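Local coordinates for protein exodeoxyribonuclease III (Archaeoglobus fulgidus, PDB 2VOA) that probably cleaves DNA at abasic sites as a metal-dependent AP endonuclease of the ExoIII family, a step in DNA repair, at residues Asp155-His165 / Glu210-Asp218. The protein carries 1 engineered substitution. Numbering follows the deposited sequence.
Sequences DVHSPDKLKNH and ERGLGWRGD. Engineered in segment 210-218: Gly217 (natural residue Val).
Asp155 and Arg216 lie side by side and form a salt bridge. The CB of Arg216 passes 3.7 Å from Asp155 OD2. CG is anti to the backbone N (chi1 -158°). CG and CD of Arg216 run alongside Asp155 OD2, each 4.1 Å away, and bends at chi2 and chi3 bring the guanidinium edge to that oxygen. NE then reaches Asp155 OD2 at 2.9 Å, and NH2 bonds the same oxygen. Both nitrogens come from one face of the carboxylate, above its plane, while OD2 lies in the guanidinium plane. NH1 bonds Asp218 O at 3.0 Å. Asp155 OD2 also pairs with Arg189, and Arg216 NH2 with Asp186; Asp155 and Arg216 are both buried. A leucine in place of Arg216 would probably leave Asp186 without its charged mate and Asp155 with one salt bridge fewer.

The backbones meet in a single bridge at Val156 and Trp215, with Arg216 N bonded to Asp155 O at 2.7 Å. Beyond it, three aromatic residues cluster. His157 makes an offset edge-to-face stack on the five-membered ring of Trp215, with planes at 81°. The edge of Trp215 meets the face of His165, CH2 lying over the ring centre, 3.4 Å from His165 CG. Val156 CG1 touches Trp215 CE3 at 3.5 Å. Leu213 CD2 makes a CH-pi contact over a face of His157.

In this DNase I-like fold the Trp215 side chain lies about 7 Å from that of His248, predicted to interact with DNA. The contact joins the loops after strand 141-144 and before strand 218-222, antiparallel neighbours in one sheet, beside helix 187-191.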
loop_
_atom_site.group_PDB
_atom_site.type_symbol
_atom_site.label_atom_id
_atom_site.label_comp_id
_atom_site.label_asym_id
_atom_site.label_seq_id
_atom_site.Cartn_x
_atom_site.Cartn_y
_atom_site.Cartn_z
ATOM N N ASP A 155 -30.130 -8.626 10.109
ATOM C CA ASP A 155 -28.882 -8.700 9.335
ATOM C C ASP A 155 -28.408 -7.369 8.747
ATOM O O ASP A 155 -27.358 -7.312 8.109
ATOM C CB ASP A 155 -29.013 -9.734 8.205
ATOM C CG ASP A 155 -29.237 -11.133 8.730
ATOM O OD1 ASP A 155 -30.314 -11.698 8.456
ATOM O OD2 ASP A 155 -28.347 -11.654 9.453
ATOM N N VAL A 156 -29.172 -6.306 8.975
ATOM C CA VAL A 156 -28.798 -4.967 8.492
ATOM C C VAL A 156 -28.991 -3.938 9.619
ATOM O O VAL A 156 -29.852 -4.103 10.505
ATOM C CB VAL A 156 -29.608 -4.519 7.201
ATOM C CG1 VAL A 156 -29.433 -5.507 6.052
ATOM C CG2 VAL A 156 -31.086 -4.278 7.495
ATOM N N HIS A 157 -28.196 -2.876 9.590
ATOM C CA HIS A 157 -28.290 -1.867 10.654
ATOM C C HIS A 157 -29.588 -1.035 10.639
ATOM O O HIS A 157 -30.042 -0.564 11.696
ATOM C CB HIS A 157 -27.052 -0.952 10.650
ATOM C CG HIS A 157 -26.826 -0.239 9.352
ATOM N ND1 HIS A 157 -27.598 0.826 8.942
ATOM C CD2 HIS A 157 -25.904 -0.430 8.382
ATOM C CE1 HIS A 157 -27.171 1.249 7.764
ATOM N NE2 HIS A 157 -26.138 0.508 7.406
ATOM N N SER A 158 -30.176 -0.841 9.455
ATOM C CA SER A 158 -31.334 0.060 9.277
ATOM C C SER A 158 -32.366 -0.522 8.307
ATOM O O SER A 158 -32.531 -0.022 7.183
ATOM C CB SER A 158 -30.884 1.440 8.772
ATOM O OG SER A 158 -29.963 2.043 9.662
ATOM N N PRO A 159 -33.067 -1.591 8.724
ATOM C CA PRO A 159 -33.979 -2.285 7.802
ATOM C C PRO A 159 -35.026 -1.352 7.185
ATOM O O PRO A 159 -35.371 -1.502 6.016
ATOM C CB PRO A 159 -34.654 -3.354 8.683
ATOM C CG PRO A 159 -34.295 -3.028 10.095
ATOM C CD PRO A 159 -33.014 -2.233 10.051
ATOM N N ASP A 160 -35.480 -0.379 7.966
ATOM C CA ASP A 160 -36.491 0.578 7.534
ATOM C C ASP A 160 -36.060 1.434 6.331
ATOM O O ASP A 160 -36.915 1.923 5.579
ATOM C CB ASP A 160 -36.898 1.482 8.713
ATOM C CG ASP A 160 -35.694 2.113 9.439
ATOM O OD1 ASP A 160 -34.692 1.407 9.737
ATOM O OD2 ASP A 160 -35.772 3.332 9.741
ATOM N N LYS A 161 -34.751 1.630 6.184
ATOM C CA LYS A 161 -34.161 2.522 5.174
ATOM C C LYS A 161 -33.604 1.814 3.941
ATOM O O LYS A 161 -33.268 2.464 2.943
ATOM C CB LYS A 161 -33.031 3.356 5.804
ATOM C CG LYS A 161 -33.476 4.258 6.970
ATOM C CD LYS A 161 -34.486 5.305 6.541
ATOM C CE LYS A 161 -35.295 5.800 7.734
ATOM N NZ LYS A 161 -36.483 6.595 7.330
ATOM N N LEU A 162 -33.524 0.487 4.005
ATOM C CA LEU A 162 -32.728 -0.272 3.025
ATOM C C LEU A 162 -33.566 -1.155 2.079
ATOM O O LEU A 162 -33.025 -2.059 1.430
ATOM C CB LEU A 162 -31.648 -1.086 3.763
ATOM C CG LEU A 162 -30.557 -0.258 4.459
ATOM C CD1 LEU A 162 -29.753 -1.104 5.452
ATOM C CD2 LEU A 162 -29.623 0.436 3.448
ATOM N N LYS A 163 -34.867 -0.864 1.979
ATOM C CA LYS A 163 -35.805 -1.629 1.129
ATOM C C LYS A 163 -35.411 -1.692 -0.348
ATOM O O LYS A 163 -35.722 -2.660 -1.035
ATOM C CB LYS A 163 -37.228 -1.034 1.197
ATOM C CG LYS A 163 -37.842 -0.884 2.590
ATOM C CD LYS A 163 -37.617 -2.101 3.447
ATOM C CE LYS A 163 -38.370 -1.976 4.767
ATOM N NZ LYS A 163 -37.794 -2.883 5.785
ATOM N N ASN A 164 -34.753 -0.646 -0.842
ATOM C CA ASN A 164 -34.380 -0.606 -2.248
ATOM C C ASN A 164 -32.915 -0.933 -2.458
ATOM O O ASN A 164 -32.392 -0.789 -3.572
ATOM C CB ASN A 164 -34.721 0.750 -2.881
ATOM C CG ASN A 164 -36.162 0.832 -3.360
ATOM O OD1 ASN A 164 -36.944 -0.130 -3.236
ATOM N ND2 ASN A 164 -36.518 1.976 -3.914
ATOM N N HIS A 165 -32.250 -1.382 -1.399
ATOM C CA HIS A 165 -30.852 -1.769 -1.516
ATOM C C HIS A 165 -30.746 -3.186 -2.067
ATOM O O HIS A 165 -31.484 -4.070 -1.633
ATOM C CB HIS A 165 -30.160 -1.710 -0.156
ATOM C CG HIS A 165 -28.674 -1.669 -0.255
ATOM N ND1 HIS A 165 -27.933 -2.733 -0.722
ATOM C CD2 HIS A 165 -27.787 -0.689 0.038
ATOM C CE1 HIS A 165 -26.650 -2.410 -0.710
ATOM N NE2 HIS A 165 -26.536 -1.179 -0.245
ATOM N N GLU A 210 -17.730 1.444 15.314
ATOM C CA GLU A 210 -18.170 2.050 16.557
ATOM C C GLU A 210 -19.651 2.399 16.611
ATOM O O GLU A 210 -20.267 2.254 17.666
ATOM C CB GLU A 210 -17.288 3.250 16.901
ATOM C CG GLU A 210 -15.942 2.814 17.438
ATOM C CD GLU A 210 -16.038 2.285 18.864
ATOM O OE1 GLU A 210 -15.369 1.275 19.178
ATOM O OE2 GLU A 210 -16.796 2.876 19.663
ATOM N N ARG A 211 -20.236 2.855 15.506
ATOM C CA ARG A 211 -21.670 3.170 15.534
ATOM C C ARG A 211 -22.598 2.070 15.027
ATOM O O ARG A 211 -23.801 2.302 14.840
ATOM C CB ARG A 211 -21.982 4.503 14.875
ATOM C CG ARG A 211 -21.332 4.746 13.562
ATOM C CD ARG A 211 -20.904 6.205 13.522
ATOM N NE ARG A 211 -20.725 6.665 12.150
ATOM C CZ ARG A 211 -21.675 7.232 11.405
ATOM N NH1 ARG A 211 -22.899 7.426 11.890
ATOM N NH2 ARG A 211 -21.396 7.601 10.158
ATOM N N GLY A 212 -22.023 0.892 14.819
ATOM C CA GLY A 212 -22.772 -0.321 14.472
ATOM C C GLY A 212 -23.424 -0.260 13.101
ATOM O O GLY A 212 -24.518 -0.802 12.901
ATOM N N LEU A 213 -22.757 0.391 12.150
ATOM C CA LEU A 213 -23.293 0.527 10.791
ATOM C C LEU A 213 -22.697 -0.558 9.906
ATOM O O LEU A 213 -21.826 -0.306 9.059
ATOM C CB LEU A 213 -23.025 1.930 10.229
ATOM C CG LEU A 213 -23.629 3.113 11.006
ATOM C CD1 LEU A 213 -23.164 4.398 10.359
ATOM C CD2 LEU A 213 -25.141 3.012 11.010
ATOM N N GLY A 214 -23.168 -1.781 10.131
ATOM C CA GLY A 214 -22.722 -2.932 9.370
ATOM C C GLY A 214 -23.867 -3.730 8.774
ATOM O O GLY A 214 -25.061 -3.399 8.976
ATOM N N TRP A 215 -23.463 -4.766 8.036
ATOM C CA TRP A 215 -24.341 -5.729 7.346
ATOM C C TRP A 215 -23.887 -7.139 7.628
ATOM O O TRP A 215 -22.707 -7.388 7.920
ATOM C CB TRP A 215 -24.234 -5.561 5.816
ATOM C CG TRP A 215 -24.583 -4.244 5.286
ATOM C CD1 TRP A 215 -23.896 -3.065 5.471
ATOM C CD2 TRP A 215 -25.694 -3.933 4.442
ATOM N NE1 TRP A 215 -24.526 -2.054 4.808
ATOM C CE2 TRP A 215 -25.630 -2.551 4.167
ATOM C CE3 TRP A 215 -26.743 -4.691 3.892
ATOM C CZ2 TRP A 215 -26.583 -1.892 3.365
ATOM C CZ3 TRP A 215 -27.713 -4.013 3.089
ATOM C CH2 TRP A 215 -27.605 -2.647 2.841
ATOM N N ARG A 216 -24.818 -8.095 7.532
ATOM C CA ARG A 216 -24.445 -9.506 7.680
ATOM C C ARG A 216 -24.943 -10.247 6.426
ATOM O O ARG A 216 -26.042 -10.838 6.408
ATOM C CB ARG A 216 -25.003 -10.100 8.995
ATOM C CG ARG A 216 -24.228 -11.373 9.474
ATOM C CD ARG A 216 -24.480 -12.591 8.584
ATOM N NE ARG A 216 -25.861 -13.036 8.739
ATOM C CZ ARG A 216 -26.288 -14.292 8.624
ATOM N NH1 ARG A 216 -25.443 -15.287 8.296
ATOM N NH2 ARG A 216 -27.569 -14.554 8.845
ATOM N N GLY A 217 -24.128 -10.171 5.369
ATOM C CA GLY A 217 -24.437 -10.818 4.079
ATOM C C GLY A 217 -23.604 -12.068 3.786
ATOM O O GLY A 217 -23.765 -12.690 2.718
ATOM N N ASP A 218 -22.711 -12.416 4.707
ATOM C CA ASP A 218 -21.861 -13.620 4.639
ATOM C C ASP A 218 -22.514 -14.715 5.499
ATOM O O ASP A 218 -23.101 -14.428 6.546
ATOM C CB ASP A 218 -20.447 -13.326 5.159
ATOM C CG ASP A 218 -19.774 -12.207 4.407
ATOM O OD1 ASP A 218 -19.826 -11.041 4.874
ATOM O OD2 ASP A 218 -19.207 -12.513 3.338
HETATM O O HOH W 1 -30.560 -13.919 9.995
#